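Local coordinates for protein GDP-L-fucose synthase (Campylobacter jejuni subsp. jejuni serotype O:2, PDB 7M13) that probably makes GDP-D-glycero-L-gluco-heptose for capsular polysaccharides as an NADPH-dependent reductase of the fucose synthase type, with NADP bound in its Rossmann domain, at residues B[274-284]-B[318-329]. Numbering follows the deposited sequence.
Sequences NTHINIGTGID and LMDCSKIHSLGW
Lys323 is fully extended, chi1 177° and every later torsion near 180°, and reaches straight out from the helix to His276, where NZ donates to the carbonyl O at 2.8 Å. The carbonyl of Asn274 also lies close to this ammonium group, but at a poor angle for a bond. Asn278 turns its CG away from its own carbonyl carbon (chi1 -66°), which carries the amide to the turn before the helix. There ND2 gives a nearly straight bond of 3.1 Å to Asp320 O, which lies almost in the amide plane, while OD1 is held by Tyr115. The bend of Met319 at chi2 sets SD against this amide, 3.8 Å from Asn278 CG.

Between these polar grips Ile324 faces the strand: its CB packs on Ile277 CG2 at 3.7 Å, the two side chains crossing at about a right angle, and its CG2 presses on Asn278 O. A water bridges that same carbonyl to Ile324 N in the first turn of the helix. Cys321, the N-cap residue, brings SG to 3.5 Å from Gly280 N, a buried amide without a polar partner. Farther along, Gly280 O meets the edge of the Trp329 ring, CZ3 at 3.6 Å, and Leu318 lays CD1 against the Gly282-Ile283 peptide. A Schellman motif at Gly328 ends the helix and returns the chain toward Trp329.

The contact joins the short helix 322-326 and its flanks to strand 277-278 at the margin of the Rossmann sheet, near the bound NADP. Strand 277-278 pairs in parallel with strand 162-171, which Met319 also touches; helix 263-266 meets Ile277, Lys323 and Leu327, and helix 247-260 packs through Val253 against Ile279, Ile324 and Trp329.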
loop_
_atom_site.group_PDB
_atom_site.type_symbol
_atom_site.label_atom_id
_atom_site.label_comp_id
_atom_site.label_asym_id
_atom_site.label_seq_id
_atom_site.Cartn_x
_atom_site.Cartn_y
_atom_site.Cartn_z
ATOM N N ASN B 274 6.772 12.571 1.670
ATOM C CA ASN B 274 6.287 13.211 0.436
ATOM C C ASN B 274 7.494 13.638 -0.400
ATOM O O ASN B 274 7.529 14.769 -0.947
ATOM C CB ASN B 274 5.339 14.361 0.766
ATOM C CG ASN B 274 4.080 13.861 1.448
ATOM O OD1 ASN B 274 3.518 12.841 1.063
ATOM N ND2 ASN B 274 3.616 14.591 2.453
ATOM N N THR B 275 8.446 12.733 -0.552
ATOM C CA THR B 275 9.656 12.966 -1.368
ATOM C C THR B 275 9.491 12.567 -2.818
ATOM O O THR B 275 10.485 12.654 -3.562
ATOM C CB THR B 275 10.874 12.306 -0.744
ATOM O OG1 THR B 275 10.669 10.899 -0.629
ATOM C CG2 THR B 275 11.225 12.921 0.584
ATOM N N HIS B 276 8.302 12.118 -3.214
ATOM C CA HIS B 276 7.953 11.990 -4.638
ATOM C C HIS B 276 7.932 13.375 -5.277
ATOM O O HIS B 276 7.885 14.401 -4.548
ATOM C CB HIS B 276 6.621 11.270 -4.817
ATOM C CG HIS B 276 5.473 11.868 -4.109
ATOM N ND1 HIS B 276 5.294 11.741 -2.765
ATOM C CD2 HIS B 276 4.455 12.634 -4.581
ATOM C CE1 HIS B 276 4.190 12.395 -2.419
ATOM N NE2 HIS B 276 3.663 12.951 -3.517
ATOM N N ILE B 277 7.998 13.418 -6.604
ATOM C CA ILE B 277 8.051 14.716 -7.340
ATOM C C ILE B 277 7.013 14.678 -8.438
ATOM O O ILE B 277 7.083 13.818 -9.318
ATOM C CB ILE B 277 9.437 14.932 -7.967
ATOM C CG1 ILE B 277 10.602 14.579 -7.042
ATOM C CG2 ILE B 277 9.534 16.340 -8.507
ATOM C CD1 ILE B 277 11.923 14.538 -7.753
ATOM N N ASN B 278 6.165 15.685 -8.484
ATOM C CA ASN B 278 5.219 15.808 -9.608
ATOM C C ASN B 278 5.977 16.276 -10.864
ATOM O O ASN B 278 6.866 17.114 -10.762
ATOM C CB ASN B 278 4.143 16.835 -9.321
ATOM C CG ASN B 278 3.239 16.431 -8.195
ATOM O OD1 ASN B 278 3.074 15.241 -7.894
ATOM N ND2 ASN B 278 2.611 17.449 -7.590
ATOM N N ILE B 279 5.603 15.737 -12.009
ATOM C CA ILE B 279 6.159 16.200 -13.302
ATOM C C ILE B 279 4.968 16.550 -14.193
ATOM O O ILE B 279 3.851 16.074 -13.965
ATOM C CB ILE B 279 7.125 15.174 -13.925
ATOM C CG1 ILE B 279 6.472 13.839 -14.264
ATOM C CG2 ILE B 279 8.341 14.995 -13.030
ATOM C CD1 ILE B 279 7.347 12.892 -15.051
ATOM N N GLY B 280 5.216 17.404 -15.168
ATOM C CA GLY B 280 4.114 17.936 -15.974
ATOM C C GLY B 280 4.531 19.250 -16.593
ATOM O O GLY B 280 5.666 19.653 -16.461
ATOM N N THR B 281 3.584 19.903 -17.244
ATOM C CA THR B 281 3.839 21.197 -17.915
ATOM C C THR B 281 3.284 22.353 -17.081
ATOM O O THR B 281 3.619 23.479 -17.415
ATOM C CB THR B 281 3.217 21.205 -19.317
ATOM O OG1 THR B 281 1.799 21.152 -19.174
ATOM C CG2 THR B 281 3.702 20.072 -20.193
ATOM N N GLY B 282 2.465 22.072 -16.072
ATOM C CA GLY B 282 1.946 23.074 -15.129
ATOM C C GLY B 282 0.715 23.763 -15.667
ATOM O O GLY B 282 0.173 24.641 -14.989
ATOM N N ILE B 283 0.241 23.328 -16.831
ATOM C CA ILE B 283 -0.846 24.009 -17.582
ATOM C C ILE B 283 -1.880 22.953 -17.938
ATOM O O ILE B 283 -1.477 21.840 -18.390
ATOM C CB ILE B 283 -0.262 24.684 -18.837
ATOM C CG1 ILE B 283 0.829 25.697 -18.466
ATOM C CG2 ILE B 283 -1.375 25.321 -19.650
ATOM C CD1 ILE B 283 1.978 25.797 -19.452
ATOM N N ASP B 284 -3.163 23.240 -17.765
ATOM C CA ASP B 284 -4.215 22.316 -18.231
ATOM C C ASP B 284 -5.085 23.011 -19.281
ATOM O O ASP B 284 -4.920 24.244 -19.474
ATOM C CB ASP B 284 -5.033 21.724 -17.089
ATOM C CG ASP B 284 -5.850 22.691 -16.258
ATOM O OD1 ASP B 284 -5.816 23.902 -16.547
ATOM O OD2 ASP B 284 -6.492 22.198 -15.300
ATOM N N LEU B 318 -4.553 18.708 -12.171
ATOM C CA LEU B 318 -3.382 19.443 -12.672
ATOM C C LEU B 318 -2.333 19.373 -11.583
ATOM O O LEU B 318 -2.660 19.788 -10.448
ATOM C CB LEU B 318 -3.799 20.905 -12.916
ATOM C CG LEU B 318 -2.666 21.884 -13.193
ATOM C CD1 LEU B 318 -1.901 21.487 -14.432
ATOM C CD2 LEU B 318 -3.210 23.298 -13.316
ATOM N N MET B 319 -1.127 18.949 -11.931
ATOM C CA MET B 319 -0.003 18.936 -10.963
ATOM C C MET B 319 0.507 20.347 -10.681
ATOM O O MET B 319 0.700 21.124 -11.616
ATOM C CB MET B 319 1.173 18.114 -11.471
ATOM C CG MET B 319 0.926 16.628 -11.620
ATOM S SD MET B 319 0.102 15.905 -10.204
ATOM C CE MET B 319 0.324 14.183 -10.655
ATOM N N ASP B 320 0.870 20.621 -9.440
ATOM C CA ASP B 320 1.769 21.733 -9.072
ATOM C C ASP B 320 3.189 21.230 -9.324
ATOM O O ASP B 320 3.566 20.245 -8.657
ATOM C CB ASP B 320 1.537 22.130 -7.618
ATOM C CG ASP B 320 2.279 23.393 -7.223
ATOM O OD1 ASP B 320 3.349 23.648 -7.796
ATOM O OD2 ASP B 320 1.767 24.140 -6.385
ATOM N N CYS B 321 3.884 21.795 -10.306
ATOM C CA CYS B 321 5.258 21.389 -10.673
ATOM C C CYS B 321 6.292 22.338 -10.076
ATOM O O CYS B 321 7.435 22.379 -10.565
ATOM C CB CYS B 321 5.373 21.284 -12.178
ATOM S SG CYS B 321 4.436 19.868 -12.825
ATOM N N SER B 322 5.948 23.108 -9.053
ATOM C CA SER B 322 6.916 24.030 -8.406
ATOM C C SER B 322 8.164 23.280 -7.916
ATOM O O SER B 322 9.298 23.786 -8.035
ATOM C CB SER B 322 6.271 24.819 -7.287
ATOM O OG SER B 322 5.172 25.575 -7.776
ATOM N N LYS B 323 8.017 22.060 -7.378
ATOM C CA LYS B 323 9.168 21.371 -6.761
ATOM C C LYS B 323 10.134 20.925 -7.869
ATOM O O LYS B 323 11.329 21.163 -7.749
ATOM C CB LYS B 323 8.653 20.211 -5.917
ATOM C CG LYS B 323 9.697 19.355 -5.261
ATOM C CD LYS B 323 8.971 18.205 -4.551
ATOM C CE LYS B 323 9.819 17.333 -3.679
ATOM N NZ LYS B 323 8.893 16.466 -2.907
ATOM N N ILE B 324 9.636 20.331 -8.954
ATOM C CA ILE B 324 10.567 19.943 -10.040
ATOM C C ILE B 324 11.179 21.184 -10.649
ATOM O O ILE B 324 12.351 21.144 -11.000
ATOM C CB ILE B 324 9.939 18.995 -11.068
ATOM C CG1 ILE B 324 11.005 18.431 -12.018
ATOM C CG2 ILE B 324 8.793 19.616 -11.832
ATOM C CD1 ILE B 324 12.025 17.491 -11.378
ATOM N N HIS B 325 10.426 22.262 -10.806
ATOM C CA HIS B 325 11.041 23.517 -11.324
ATOM C C HIS B 325 12.190 23.958 -10.418
ATOM O O HIS B 325 13.254 24.324 -10.956
ATOM C CB HIS B 325 10.003 24.625 -11.438
ATOM C CG HIS B 325 8.969 24.366 -12.458
ATOM N ND1 HIS B 325 7.789 25.058 -12.429
ATOM C CD2 HIS B 325 8.902 23.509 -13.506
ATOM C CE1 HIS B 325 7.040 24.660 -13.430
ATOM N NE2 HIS B 325 7.711 23.704 -14.121
ATOM N N SER B 326 12.028 23.866 -9.107
ATOM C CA SER B 326 13.026 24.299 -8.097
ATOM C C SER B 326 14.274 23.427 -8.185
ATOM O O SER B 326 15.370 23.888 -7.826
ATOM C CB SER B 326 12.418 24.289 -6.710
ATOM O OG SER B 326 12.343 22.980 -6.152
ATOM N N LEU B 327 14.101 22.184 -8.657
ATOM C CA LEU B 327 15.189 21.185 -8.762
ATOM C C LEU B 327 15.849 21.296 -10.130
ATOM O O LEU B 327 16.867 20.609 -10.311
ATOM C CB LEU B 327 14.630 19.786 -8.513
ATOM C CG LEU B 327 14.227 19.521 -7.069
ATOM C CD1 LEU B 327 13.380 18.267 -6.961
ATOM C CD2 LEU B 327 15.472 19.366 -6.203
ATOM N N GLY B 328 15.339 22.174 -10.993
ATOM C CA GLY B 328 16.067 22.620 -12.190
ATOM C C GLY B 328 15.596 22.018 -13.493
ATOM O O GLY B 328 16.361 22.096 -14.484
ATOM N N TRP B 329 14.372 21.504 -13.556
ATOM C CA TRP B 329 13.780 21.016 -14.815
ATOM C C TRP B 329 12.429 21.683 -15.067
ATOM O O TRP B 329 11.603 21.777 -14.137
ATOM C CB TRP B 329 13.624 19.480 -14.828
ATOM C CG TRP B 329 12.981 18.993 -16.095
ATOM C CD1 TRP B 329 13.639 18.614 -17.231
ATOM C CD2 TRP B 329 11.582 18.891 -16.408
ATOM N NE1 TRP B 329 12.738 18.268 -18.198
ATOM C CE2 TRP B 329 11.474 18.390 -17.722
ATOM C CE3 TRP B 329 10.403 19.070 -15.671
ATOM C CZ2 TRP B 329 10.244 18.150 -18.337
ATOM C CZ3 TRP B 329 9.190 18.834 -16.278
ATOM C CH2 TRP B 329 9.115 18.339 -17.578
HETATM O O HOH W 1 6.962 19.199 -8.892
HETATM O O HOH W 2 7.194 22.141 -16.434
HETATM O O HOH W 3 0.370 24.014 -12.233
#